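PDB 3FFY: putative tetrapyrrole (Corrin/porphyrin) methylase from Bacteroides fragilis, which probably transfers a methyl group from S-adenosyl-L-methionine to the ribose 2'-oxygen of a cytidine in 16S ribosomal RNA, this chain being its C-terminal part. Local coordinates for residues 23-28 with 47-52; 70-75 with 108-113; 34-39 with 60-65. One frame throughout, in Å; residues are numbered along the deposited sequence.

Interaction 1 (23-28 with 47-52)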
ATOM      1  N   GLU A  23      10.617  15.932  -2.211  1.00 30.95           N
ATOM      2  CA  GLU A  23      10.940  16.873  -3.293  1.00 32.20           C
ATOM      3  C   GLU A  23       9.756  17.777  -3.675  1.00 33.31           C
ATOM      4  O   GLU A  23       9.940  18.848  -4.249  1.00 33.76           O
ATOM      5  CB  GLU A  23      11.388  16.098  -4.524  1.00 32.90           C
ATOM      6  CG  GLU A  23      12.478  15.065  -4.287  1.00 33.44           C
ATOM      7  CD  GLU A  23      13.851  15.659  -4.032  1.00 34.30           C
ATOM      8  OE1 GLU A  23      14.090  16.871  -4.253  1.00 31.89           O
ATOM      9  OE2 GLU A  23      14.713  14.877  -3.621  1.00 37.55           O
ATOM     10  N   GLY A  24       8.533  17.369  -3.344  1.00 34.82           N
ATOM     11  CA  GLY A  24       7.341  18.183  -3.646  1.00 34.59           C
ATOM     12  C   GLY A  24       6.981  18.084  -5.119  1.00 34.21           C
ATOM     13  O   GLY A  24       6.991  17.019  -5.693  1.00 33.72           O
ATOM     14  N   PHE A  25       6.697  19.220  -5.730  1.00 34.16           N
ATOM     15  CA  PHE A  25       6.317  19.296  -7.124  1.00 34.51           C
ATOM     16  C   PHE A  25       7.535  19.636  -7.929  1.00 34.10           C
ATOM     17  O   PHE A  25       8.299  20.526  -7.555  1.00 34.24           O
ATOM     18  CB  PHE A  25       5.316  20.423  -7.293  1.00 35.14           C
ATOM     19  CG  PHE A  25       4.000  20.138  -6.636  1.00 38.38           C
ATOM     20  CD1 PHE A  25       3.021  19.391  -7.313  1.00 42.81           C
ATOM     21  CD2 PHE A  25       3.735  20.584  -5.360  1.00 41.08           C
ATOM     22  CE1 PHE A  25       1.806  19.114  -6.720  1.00 42.48           C
ATOM     23  CE2 PHE A  25       2.515  20.316  -4.761  1.00 42.64           C
ATOM     24  CZ  PHE A  25       1.556  19.567  -5.444  1.00 42.10           C
ATOM     25  N   LEU A  26       7.721  18.948  -9.039  1.00 33.52           N
ATOM     26  CA  LEU A  26       8.742  19.328 -10.011  1.00 33.59           C
ATOM     27  C   LEU A  26       8.424  20.669 -10.628  1.00 34.23           C
ATOM     28  O   LEU A  26       7.250  21.059 -10.793  1.00 35.25           O
ATOM     29  CB  LEU A  26       8.796  18.321 -11.132  1.00 33.68           C
ATOM     30  CG  LEU A  26       9.596  17.053 -10.945  1.00 33.20           C
ATOM     31  CD1 LEU A  26       9.057  16.084 -12.010  1.00 36.20           C
ATOM     32  CD2 LEU A  26      11.078  17.339 -11.207  1.00 32.50           C
ATOM     33  N   PRO A  27       9.462  21.406 -10.971  1.00 34.57           N
ATOM     34  CA  PRO A  27       9.245  22.563 -11.787  1.00 35.09           C
ATOM     35  C   PRO A  27       8.546  22.157 -13.074  1.00 36.30           C
ATOM     36  O   PRO A  27       8.882  21.128 -13.649  1.00 35.21           O
ATOM     37  CB  PRO A  27      10.659  23.039 -12.083  1.00 35.50           C
ATOM     38  CG  PRO A  27      11.478  22.522 -10.961  1.00 34.58           C
ATOM     39  CD  PRO A  27      10.871  21.218 -10.610  1.00 34.91           C
ATOM     40  N   GLN A  28       7.567  22.943 -13.503  1.00 37.73           N
ATOM     41  CA  GLN A  28       6.813  22.638 -14.716  1.00 39.52           C
ATOM     42  C   GLN A  28       7.617  22.950 -15.956  1.00 39.81           C
ATOM     43  O   GLN A  28       7.441  22.299 -16.993  1.00 39.69           O
ATOM     44  CB  GLN A  28       5.501  23.438 -14.765  1.00 39.99           C
ATOM     45  CG  GLN A  28       4.442  22.948 -13.792  1.00 43.53           C
ATOM     46  CD  GLN A  28       3.828  21.604 -14.215  1.00 48.49           C
ATOM     47  OE1 GLN A  28       3.066  21.549 -15.197  1.00 52.84           O
ATOM     48  NE2 GLN A  28       4.143  20.518 -13.470  1.00 50.52           N
ATOM     49  N   VAL A  47      10.389  11.532  -2.776  1.00 27.24           N
ATOM     50  CA  VAL A  47       8.939  11.653  -2.759  1.00 28.16           C
ATOM     51  C   VAL A  47       8.555  12.941  -3.451  1.00 28.19           C
ATOM     52  O   VAL A  47       9.104  14.029  -3.149  1.00 29.10           O
ATOM     53  CB  VAL A  47       8.362  11.661  -1.318  1.00 29.17           C
ATOM     54  CG1 VAL A  47       6.804  11.814  -1.386  1.00 29.13           C
ATOM     55  CG2 VAL A  47       8.840  10.386  -0.562  1.00 27.73           C
ATOM     56  N   PHE A  48       7.642  12.797  -4.405  1.00 27.81           N
ATOM     57  CA  PHE A  48       7.123  13.918  -5.207  1.00 28.08           C
ATOM     58  C   PHE A  48       5.593  13.897  -5.164  1.00 28.58           C
ATOM     59  O   PHE A  48       4.980  12.838  -5.000  1.00 27.02           O
ATOM     60  CB  PHE A  48       7.486  13.754  -6.685  1.00 28.29           C
ATOM     61  CG  PHE A  48       8.961  13.533  -6.959  1.00 28.07           C
ATOM     62  CD1 PHE A  48       9.785  14.600  -7.293  1.00 28.27           C
ATOM     63  CD2 PHE A  48       9.484  12.255  -6.942  1.00 28.66           C
ATOM     64  CE1 PHE A  48      11.140  14.376  -7.568  1.00 30.62           C
ATOM     65  CE2 PHE A  48      10.823  12.018  -7.211  1.00 29.75           C
ATOM     66  CZ  PHE A  48      11.652  13.078  -7.517  1.00 30.36           C
ATOM     67  N   TYR A  49       5.003  15.075  -5.371  1.00 29.83           N
ATOM     68  CA  TYR A  49       3.562  15.251  -5.631  1.00 30.32           C
ATOM     69  C   TYR A  49       3.388  15.597  -7.087  1.00 31.11           C
ATOM     70  O   TYR A  49       4.230  16.302  -7.672  1.00 30.89           O
ATOM     71  CB  TYR A  49       2.979  16.382  -4.779  1.00 30.03           C
ATOM     72  CG  TYR A  49       2.841  16.082  -3.303  1.00 30.03           C
ATOM     73  CD1 TYR A  49       2.557  14.820  -2.853  1.00 32.82           C
ATOM     74  CD2 TYR A  49       2.955  17.086  -2.361  1.00 31.82           C
ATOM     75  CE1 TYR A  49       2.386  14.569  -1.498  1.00 33.60           C
ATOM     76  CE2 TYR A  49       2.770  16.834  -1.016  1.00 30.70           C
ATOM     77  CZ  TYR A  49       2.495  15.562  -0.607  1.00 32.33           C
ATOM     78  OH  TYR A  49       2.310  15.274   0.720  1.00 33.78           O
ATOM     79  N   GLU A  50       2.305  15.101  -7.676  1.00 30.82           N
ATOM     80  CA  GLU A  50       2.039  15.348  -9.076  1.00 30.73           C
ATOM     81  C   GLU A  50       0.532  15.399  -9.349  1.00 31.31           C
ATOM     82  O   GLU A  50      -0.286  14.821  -8.604  1.00 30.08           O
ATOM     83  CB  GLU A  50       2.703  14.261  -9.919  1.00 30.61           C
ATOM     84  CG  GLU A  50       2.769  14.540 -11.409  1.00 31.43           C
ATOM     85  CD  GLU A  50       3.376  15.898 -11.694  1.00 31.56           C
ATOM     86  OE1 GLU A  50       4.611  15.916 -11.892  1.00 29.50           O
ATOM     87  OE2 GLU A  50       2.627  16.922 -11.633  1.00 32.61           O
ATOM     88  N   SER A  51       0.173  16.093 -10.424  1.00 31.78           N
ATOM     89  CA  SER A  51      -1.215  16.144 -10.856  1.00 32.11           C
ATOM     90  C   SER A  51      -1.489  15.034 -11.857  1.00 32.74           C
ATOM     91  O   SER A  51      -0.549  14.487 -12.502  1.00 31.99           O
ATOM     92  CB  SER A  51      -1.524  17.512 -11.441  1.00 32.44           C
ATOM     93  OG  SER A  51      -1.053  17.639 -12.766  1.00 33.71           O
ATOM     94  N   PRO A  52      -2.763  14.641 -11.963  1.00 33.13           N
ATOM     95  CA  PRO A  52      -3.062  13.470 -12.800  1.00 33.74           C
ATOM     96  C   PRO A  52      -2.714  13.709 -14.285  1.00 34.16           C
ATOM     97  O   PRO A  52      -2.257  12.792 -14.963  1.00 34.33           O
ATOM     98  CB  PRO A  52      -4.573  13.262 -12.634  1.00 33.72           C
ATOM     99  CG  PRO A  52      -5.031  14.223 -11.589  1.00 33.69           C
ATOM    100  CD  PRO A  52      -3.958  15.227 -11.325  1.00 33.61           C
TER
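Glu23 and Gly24 run alongside Val47 to Tyr49 as the two parallel strands of a beta-alpha-beta unit, strand 20-24, helix 32-38 and strand 45-50, in the C-terminal part of the methyltransferase. The backbone bonds come first. Val47 O accepts from Glu23 N at 2.6 Å and takes a second, weak bond from Gly24 N. One residue on, Gly24 O receives Tyr49 N at 2.8 Å, while the CA-H of Phe48 leans on the same oxygen.

Side-chain contacts centre on three rings, those of Phe48, Phe25 and Tyr49. The bent aliphatic part of Glu23 lies side by side with Phe48, and its CG sits over that ring, 4.1 Å from the centroid. The bend at chi2 (-73°) leads the carboxylate off, where OE1 forms a salt bridge with Lys35 of the connecting helix. Leu26 CG reaches the same ring more loosely, at 4.4 Å from Phe48 CD1, and the leucine also packs on Lys35 and Leu36 of that helix.

Beyond Gly24, Phe25 comes down over Tyr49. The Tyr49 hydroxyl is bonded to Ala3 O and Phe6 N, which ties this strand to the start of the chain. The two rings meet obliquely, with planes 56° apart, so the closer fit is made by the methylene: Tyr49 CB lies 3.7 Å from the centroid of Phe25, over its face and offset toward the rim at CE1 and CZ.

Interaction 2 (70-75 with 108-113)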
ATOM      1  N   ARG A  70      13.850   1.396 -12.718  1.00 28.18           N
ATOM      2  CA  ARG A  70      13.808   1.931 -11.347  1.00 27.66           C
ATOM      3  C   ARG A  70      12.448   1.709 -10.737  1.00 28.73           C
ATOM      4  O   ARG A  70      11.411   2.006 -11.350  1.00 29.54           O
ATOM      5  CB  ARG A  70      14.121   3.410 -11.306  1.00 28.19           C
ATOM      6  CG  ARG A  70      14.335   4.014  -9.890  1.00 27.48           C
ATOM      7  CD  ARG A  70      15.670   3.541  -9.226  1.00 29.19           C
ATOM      8  NE  ARG A  70      16.867   4.081  -9.844  1.00 29.73           N
ATOM      9  CZ  ARG A  70      17.403   5.292  -9.616  1.00 31.41           C
ATOM     10  NH1 ARG A  70      18.497   5.642 -10.285  1.00 32.65           N
ATOM     11  NH2 ARG A  70      16.873   6.160  -8.754  1.00 29.76           N
ATOM     12  N   GLN A  71      12.460   1.215  -9.504  1.00 28.94           N
ATOM     13  CA  GLN A  71      11.244   0.992  -8.757  1.00 28.65           C
ATOM     14  C   GLN A  71      10.576   2.288  -8.348  1.00 28.59           C
ATOM     15  O   GLN A  71      11.230   3.274  -7.977  1.00 28.35           O
ATOM     16  CB  GLN A  71      11.503   0.088  -7.544  1.00 28.67           C
ATOM     17  CG  GLN A  71      11.816  -1.362  -7.885  1.00 30.66           C
ATOM     18  CD  GLN A  71      10.603  -2.104  -8.502  1.00 33.60           C
ATOM     19  OE1 GLN A  71       9.469  -1.954  -8.040  1.00 37.11           O
ATOM     20  NE2 GLN A  71      10.851  -2.924  -9.516  1.00 38.21           N
ATOM     21  N   VAL A  72       9.239   2.282  -8.461  1.00 28.00           N
ATOM     22  CA  VAL A  72       8.430   3.419  -8.178  1.00 27.41           C
ATOM     23  C   VAL A  72       7.076   2.963  -7.666  1.00 28.65           C
ATOM     24  O   VAL A  72       6.645   1.796  -7.908  1.00 28.53           O
ATOM     25  CB  VAL A  72       8.236   4.241  -9.462  1.00 28.08           C
ATOM     26  CG1 VAL A  72       7.508   3.380 -10.569  1.00 26.09           C
ATOM     27  CG2 VAL A  72       7.556   5.607  -9.189  1.00 25.96           C
ATOM     28  N   SER A  73       6.404   3.859  -6.943  1.00 30.16           N
ATOM     29  CA  SER A  73       5.068   3.608  -6.377  1.00 31.86           C
ATOM     30  C   SER A  73       4.287   4.896  -6.590  1.00 32.68           C
ATOM     31  O   SER A  73       4.763   5.969  -6.179  1.00 32.38           O
ATOM     32  CB  SER A  73       5.164   3.366  -4.862  1.00 33.47           C
ATOM     33  OG  SER A  73       3.957   2.834  -4.343  1.00 37.19           O
ATOM     34  N   VAL A  74       3.091   4.793  -7.155  1.00 31.80           N
ATOM     35  CA  VAL A  74       2.244   5.953  -7.307  1.00 31.23           C
ATOM     36  C   VAL A  74       0.967   5.692  -6.508  1.00 30.95           C
ATOM     37  O   VAL A  74       0.328   4.618  -6.632  1.00 30.32           O
ATOM     38  CB  VAL A  74       1.997   6.287  -8.796  1.00 32.29           C
ATOM     39  CG1 VAL A  74       0.845   7.323  -8.924  1.00 29.80           C
ATOM     40  CG2 VAL A  74       3.348   6.729  -9.473  1.00 30.78           C
ATOM     41  N   SER A  75       0.659   6.636  -5.635  1.00 30.86           N
ATOM     42  CA  SER A  75      -0.398   6.465  -4.676  1.00 32.09           C
ATOM     43  C   SER A  75      -1.378   7.629  -4.653  1.00 33.18           C
ATOM     44  O   SER A  75      -1.035   8.829  -4.790  1.00 31.20           O
ATOM     45  CB  SER A  75       0.151   6.288  -3.242  1.00 32.22           C
ATOM     46  OG  SER A  75       0.887   5.094  -3.137  1.00 34.99           O
ATOM     47  N   ILE A 108       4.262  10.294  -5.799  1.00 28.95           N
ATOM     48  CA  ILE A 108       5.192   9.409  -6.409  1.00 27.85           C
ATOM     49  C   ILE A 108       6.310   9.141  -5.417  1.00 28.26           C
ATOM     50  O   ILE A 108       6.953  10.084  -4.914  1.00 27.83           O
ATOM     51  CB  ILE A 108       5.807   9.998  -7.728  1.00 27.85           C
ATOM     52  CG1 ILE A 108       4.687  10.494  -8.645  1.00 25.47           C
ATOM     53  CG2 ILE A 108       6.745   8.930  -8.407  1.00 22.76           C
ATOM     54  CD1 ILE A 108       5.153  11.345  -9.895  1.00 27.53           C
ATOM     55  N   VAL A 109       6.526   7.854  -5.135  1.00 27.91           N
ATOM     56  CA  VAL A 109       7.648   7.409  -4.289  1.00 27.05           C
ATOM     57  C   VAL A 109       8.592   6.636  -5.182  1.00 26.71           C
ATOM     58  O   VAL A 109       8.248   5.558  -5.692  1.00 26.93           O
ATOM     59  CB  VAL A 109       7.187   6.547  -3.104  1.00 27.07           C
ATOM     60  CG1 VAL A 109       8.403   6.173  -2.147  1.00 23.23           C
ATOM     61  CG2 VAL A 109       6.129   7.313  -2.345  1.00 25.93           C
ATOM     62  N   LEU A 110       9.759   7.235  -5.423  1.00 26.18           N
ATOM     63  CA  LEU A 110      10.762   6.757  -6.362  1.00 25.40           C
ATOM     64  C   LEU A 110      11.976   6.217  -5.587  1.00 25.04           C
ATOM     65  O   LEU A 110      12.550   6.888  -4.738  1.00 24.55           O
ATOM     66  CB  LEU A 110      11.233   7.929  -7.247  1.00 25.74           C
ATOM     67  CG  LEU A 110      12.219   7.617  -8.402  1.00 28.87           C
ATOM     68  CD1 LEU A 110      11.629   6.636  -9.510  1.00 27.11           C
ATOM     69  CD2 LEU A 110      12.784   8.955  -8.995  1.00 28.51           C
ATOM     70  N   ALA A 111      12.363   5.006  -5.923  1.00 24.89           N
ATOM     71  CA  ALA A 111      13.561   4.362  -5.377  1.00 25.50           C
ATOM     72  C   ALA A 111      14.791   5.157  -5.762  1.00 25.67           C
ATOM     73  O   ALA A 111      14.893   5.701  -6.886  1.00 24.36           O
ATOM     74  CB  ALA A 111      13.659   2.870  -5.876  1.00 24.51           C
ATOM     75  N   GLY A 112      15.711   5.279  -4.817  1.00 26.60           N
ATOM     76  CA  GLY A 112      17.004   5.872  -5.146  1.00 27.66           C
ATOM     77  C   GLY A 112      17.939   4.922  -5.893  1.00 28.91           C
ATOM     78  O   GLY A 112      17.602   3.774  -6.172  1.00 29.06           O
ATOM     79  N   ILE A 113      19.151   5.396  -6.160  1.00 29.89           N
ATOM     80  CA  ILE A 113      20.213   4.593  -6.764  1.00 30.87           C
ATOM     81  C   ILE A 113      20.856   3.750  -5.670  1.00 30.90           C
ATOM     82  O   ILE A 113      20.869   2.522  -5.795  1.00 33.47           O
ATOM     83  CB  ILE A 113      21.251   5.561  -7.455  1.00 31.12           C
ATOM     84  CG1 ILE A 113      22.084   4.897  -8.562  1.00 33.21           C
ATOM     85  CG2 ILE A 113      22.151   6.174  -6.421  1.00 31.35           C
ATOM     86  CD1 ILE A 113      22.908   5.935  -9.476  1.00 32.35           C
TER
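Val72, Ser73 and Val74 pair in antiparallel fashion with Leu110, Val109 and Ile108, joining strands 71-77 and 106-110 in the middle of the mixed sheet. Ser73 and Val109 form the hydrogen-bonded pair. Val109 N to Ser73 O is practically straight (2.8 Å, 179° at the hydrogen), whereas the return bond from Ser73 N to Val109 O is more bent, at 140°. The ladder goes one rung past the end of strand 106-110, with Ala111 N giving to Gln71 O at 2.9 Å.

Apolar contacts lie on the face that carries Val72, Val74, Ile108 and Leu110. Val72 CG2 meets Ile108 CG2 at 3.5 Å, and Val74 CG2 lies beside CG1 of the same isoleucine. Leu93 of helix 90-99 and Leu55 of helix 55-66 cover this patch. On the other face Ser73 and Val109 bring their CB atoms together.

At the strand ends Arg70 reaches along the last residues modelled. Its CG is anti to N (chi1 -170°) and the chain folds at chi2 and chi3, which carries the guanidinium over Gly112 and Ile113. Arg70 NH2 donates to Ala111 O at 2.8 Å, with that oxygen in the guanidinium plane, while Ile113 N lies 3.5 Å above one face. Arg70 CG touches Leu110 CD1 at 3.8 Å, the two side chains crossing at about a right angle.

The chemistry therefore changes along the contact: backbone pairing and aliphatic packing join the buried strands, and where the ladder stops a single arginine takes over, binding a carbonyl and covering a peptide in the C-terminal tail.

Interaction 3 (34-39 with 60-65). With SO4 (sulfate ion), chain B.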
ATOM      1  N   THR A  34      17.107  20.793 -14.829  1.00 33.93           N
ATOM      2  CA  THR A  34      18.102  20.934 -13.772  1.00 33.68           C
ATOM      3  C   THR A  34      17.778  20.111 -12.533  1.00 33.77           C
ATOM      4  O   THR A  34      18.615  19.360 -12.073  1.00 34.34           O
ATOM      5  CB  THR A  34      18.238  22.371 -13.355  1.00 33.91           C
ATOM      6  OG1 THR A  34      18.513  23.148 -14.525  1.00 33.79           O
ATOM      7  CG2 THR A  34      19.378  22.522 -12.321  1.00 33.60           C
ATOM      8  N   LYS A  35      16.575  20.254 -11.989  1.00 33.30           N
ATOM      9  CA  LYS A  35      16.177  19.437 -10.868  1.00 33.74           C
ATOM     10  C   LYS A  35      16.327  17.952 -11.181  1.00 33.44           C
ATOM     11  O   LYS A  35      16.810  17.204 -10.350  1.00 33.78           O
ATOM     12  CB  LYS A  35      14.725  19.711 -10.471  1.00 34.16           C
ATOM     13  CG  LYS A  35      14.285  18.963  -9.224  1.00 34.69           C
ATOM     14  CD  LYS A  35      14.928  19.521  -7.942  1.00 37.50           C
ATOM     15  CE  LYS A  35      14.928  18.497  -6.807  1.00 38.77           C
ATOM     16  NZ  LYS A  35      15.090  19.100  -5.457  1.00 39.43           N
ATOM     17  N   LEU A  36      15.898  17.513 -12.362  1.00 33.31           N
ATOM     18  CA  LEU A  36      15.925  16.067 -12.684  1.00 33.20           C
ATOM     19  C   LEU A  36      17.361  15.582 -12.732  1.00 33.27           C
ATOM     20  O   LEU A  36      17.741  14.566 -12.114  1.00 32.50           O
ATOM     21  CB  LEU A  36      15.258  15.803 -14.035  1.00 33.24           C
ATOM     22  CG  LEU A  36      13.723  15.787 -14.124  1.00 33.71           C
ATOM     23  CD1 LEU A  36      13.271  15.542 -15.566  1.00 30.38           C
ATOM     24  CD2 LEU A  36      13.150  14.723 -13.216  1.00 35.20           C
ATOM     25  N   LYS A  37      18.144  16.343 -13.487  1.00 33.91           N
ATOM     26  CA  LYS A  37      19.566  16.117 -13.642  1.00 34.93           C
ATOM     27  C   LYS A  37      20.196  16.023 -12.256  1.00 34.53           C
ATOM     28  O   LYS A  37      21.068  15.180 -12.017  1.00 35.20           O
ATOM     29  CB  LYS A  37      20.191  17.289 -14.411  1.00 35.44           C
ATOM     30  CG  LYS A  37      21.303  16.961 -15.413  1.00 38.85           C
ATOM     31  CD  LYS A  37      21.994  18.295 -15.850  1.00 42.37           C
ATOM     32  CE  LYS A  37      23.381  18.104 -16.499  1.00 44.44           C
ATOM     33  NZ  LYS A  37      24.308  19.270 -16.213  1.00 44.52           N
ATOM     34  N   SER A  38      19.736  16.880 -11.338  1.00 34.01           N
ATOM     35  CA  SER A  38      20.318  16.956  -9.991  1.00 33.13           C
ATOM     36  C   SER A  38      20.051  15.684  -9.167  1.00 33.11           C
ATOM     37  O   SER A  38      20.847  15.341  -8.278  1.00 33.40           O
ATOM     38  CB  SER A  38      19.831  18.212  -9.243  1.00 33.27           C
ATOM     39  OG  SER A  38      18.788  17.944  -8.322  1.00 32.36           O
ATOM     40  N   LEU A  39      18.974  14.955  -9.477  1.00 31.99           N
ATOM     41  CA  LEU A  39      18.585  13.803  -8.633  1.00 31.64           C
ATOM     42  C   LEU A  39      19.177  12.457  -9.074  1.00 31.49           C
ATOM     43  O   LEU A  39      18.956  11.402  -8.428  1.00 30.89           O
ATOM     44  CB  LEU A  39      17.077  13.703  -8.573  1.00 31.08           C
ATOM     45  CG  LEU A  39      16.426  14.847  -7.827  1.00 31.25           C
ATOM     46  CD1 LEU A  39      14.921  14.753  -8.086  1.00 29.86           C
ATOM     47  CD2 LEU A  39      16.789  14.834  -6.306  1.00 30.07           C
ATOM     48  N   THR A  60       7.642   9.322 -17.495  1.00 28.71           N
ATOM     49  CA  THR A  60       8.454   9.110 -18.682  1.00 28.44           C
ATOM     50  C   THR A  60       9.833   9.727 -18.491  1.00 28.52           C
ATOM     51  O   THR A  60      10.860   9.097 -18.723  1.00 27.89           O
ATOM     52  CB  THR A  60       7.773   9.658 -19.932  1.00 28.70           C
ATOM     53  OG1 THR A  60       6.484   9.024 -20.042  1.00 28.75           O
ATOM     54  CG2 THR A  60       8.605   9.334 -21.114  1.00 25.24           C
ATOM     55  N   GLN A  61       9.860  10.961 -18.020  1.00 28.97           N
ATOM     56  CA  GLN A  61      11.152  11.612 -17.814  1.00 28.94           C
ATOM     57  C   GLN A  61      11.945  10.952 -16.684  1.00 28.90           C
ATOM     58  O   GLN A  61      13.167  10.883 -16.746  1.00 29.44           O
ATOM     59  CB  GLN A  61      10.943  13.099 -17.554  1.00 29.34           C
ATOM     60  CG  GLN A  61      10.275  13.773 -18.741  1.00 28.42           C
ATOM     61  CD  GLN A  61      10.196  15.284 -18.592  1.00 29.16           C
ATOM     62  OE1 GLN A  61       9.556  15.802 -17.675  1.00 25.52           O
ATOM     63  NE2 GLN A  61      10.852  15.998 -19.496  1.00 29.32           N
ATOM     64  N   PHE A  62      11.261  10.514 -15.635  1.00 28.56           N
ATOM     65  CA  PHE A  62      11.896   9.711 -14.598  1.00 28.81           C
ATOM     66  C   PHE A  62      12.596   8.485 -15.240  1.00 28.93           C
ATOM     67  O   PHE A  62      13.763   8.151 -14.899  1.00 27.95           O
ATOM     68  CB  PHE A  62      10.857   9.256 -13.540  1.00 28.55           C
ATOM     69  CG  PHE A  62      10.515  10.298 -12.476  1.00 29.53           C
ATOM     70  CD1 PHE A  62      10.942  11.622 -12.564  1.00 29.93           C
ATOM     71  CD2 PHE A  62       9.721   9.940 -11.378  1.00 27.73           C
ATOM     72  CE1 PHE A  62      10.627  12.520 -11.584  1.00 30.11           C
ATOM     73  CE2 PHE A  62       9.426  10.829 -10.414  1.00 27.58           C
ATOM     74  CZ  PHE A  62       9.849  12.120 -10.501  1.00 28.53           C
ATOM     75  N   ALA A  63      11.908   7.803 -16.169  1.00 28.90           N
ATOM     76  CA  ALA A  63      12.527   6.647 -16.855  1.00 28.71           C
ATOM     77  C   ALA A  63      13.740   7.114 -17.626  1.00 29.51           C
ATOM     78  O   ALA A  63      14.773   6.450 -17.651  1.00 28.85           O
ATOM     79  CB  ALA A  63      11.526   5.948 -17.818  1.00 27.42           C
ATOM     80  N   GLU A  64      13.631   8.261 -18.283  1.00 30.68           N
ATOM     81  CA  GLU A  64      14.773   8.730 -19.071  1.00 30.92           C
ATOM     82  C   GLU A  64      15.973   9.020 -18.162  1.00 31.52           C
ATOM     83  O   GLU A  64      17.082   8.629 -18.477  1.00 31.63           O
ATOM     84  CB  GLU A  64      14.396   9.952 -19.888  1.00 30.78           C
ATOM     85  CG  GLU A  64      13.343   9.695 -20.927  1.00 31.60           C
ATOM     86  CD  GLU A  64      12.920  10.967 -21.611  1.00 33.54           C
ATOM     87  OE1 GLU A  64      13.261  12.054 -21.128  1.00 37.00           O
ATOM     88  OE2 GLU A  64      12.256  10.917 -22.640  1.00 36.53           O
ATOM     89  N   TYR A  65      15.743   9.675 -17.021  1.00 32.08           N
ATOM     90  CA  TYR A  65      16.832  10.090 -16.089  1.00 32.19           C
ATOM     91  C   TYR A  65      17.290   9.014 -15.090  1.00 31.99           C
ATOM     92  O   TYR A  65      18.468   8.961 -14.734  1.00 32.62           O
ATOM     93  CB  TYR A  65      16.402  11.328 -15.272  1.00 32.80           C
ATOM     94  CG  TYR A  65      16.538  12.619 -16.012  1.00 33.81           C
ATOM     95  CD1 TYR A  65      15.584  13.023 -16.935  1.00 34.93           C
ATOM     96  CD2 TYR A  65      17.671  13.424 -15.826  1.00 37.88           C
ATOM     97  CE1 TYR A  65      15.735  14.210 -17.640  1.00 36.32           C
ATOM     98  CE2 TYR A  65      17.835  14.628 -16.529  1.00 36.95           C
ATOM     99  CZ  TYR A  65      16.867  15.013 -17.424  1.00 36.48           C
ATOM    100  OH  TYR A  65      17.036  16.191 -18.087  1.00 39.42           O
TER
HETATM  101  S   SO4 B 225      15.893  23.871 -17.170  0.80 49.59           S
HETATM  102  O1  SO4 B 225      14.704  22.918 -17.367  0.80 49.87           O
HETATM  103  O2  SO4 B 225      15.403  25.267 -16.800  0.80 45.43           O
HETATM  104  O3  SO4 B 225      16.840  23.630 -18.316  0.80 49.16           O
HETATM  105  O4  SO4 B 225      16.759  23.426 -15.978  0.80 45.59           O
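The Tyr65 ring takes Leu36 squarely on one face: Leu36 CB stands over the ring centre, 3.6 Å from the centroid and only 6° off the normal. At the edge of the ring, in its plane, lies Gln61 O from the preceding turn of the same helix. The backbone of Lys37 also comes close, its N 3.5 Å from Tyr65 CE2, approaching obliquely. The second flat group, Phe62, is met at its edge, where Leu36 CD2 lies 3.7 Å from Phe62 CE1.

Leu36 thus carries the contact. Its CG is anti to the carbonyl carbon (chi1 -78°), which sends the two methyls forward between the aromatic residues. While CD2 goes to Phe62, Leu36 CD1 rests 3.5 Å from Tyr65 CE1 and also touches Gln61 CB at 3.9 Å. The leucine crosses both aromatic side chains at about a right angle, and the contact between the two segments is mostly apolar.

Polar groups lie beside this apolar contact. Gln61 OE1 accepts from Arg32 NE, a second tie between the helices. At the start of helix 32-38 a sulfate, probably from the crystallisation liquor, takes Thr34 N at 2.9 Å from its O4 and is bonded by Gly31 N and Met33 N too. Backbone N-H groups at a helix start probably steady its charge.

The axes of the short segments approach to 10.5 Å with a crossing angle of -46°, and Leu36 and Tyr65 lie between them. Two helices side by side against one sheet, with Phe62 also meeting Phe48 on strand 45-50, form part of a helical layer of an alpha/beta fold.

Overall arrangement
The three contacts lie within one compact alpha/beta unit, their centres 12 to 13 Å apart. Interactions 1 and 2 belong to the same mixed sheet, whose order is 20-24, 45-50, 106-110, 71-77, 82-87; they meet where Phe48 O faces Ile108 N at 2.8 Å, a probable hydrogen bond. Interaction 3 sets helices 32-38 and 55-66 against that sheet, and Phe62 reaches Phe48 of interaction 1 and Ile108 and Leu110 of interaction 2. Along the chain, the segments of interactions 1 and 3 alternate, and interaction 2 opens after both. The last strand thus inserts between strands 45-50 and 71-77, joining early and late parts into one core.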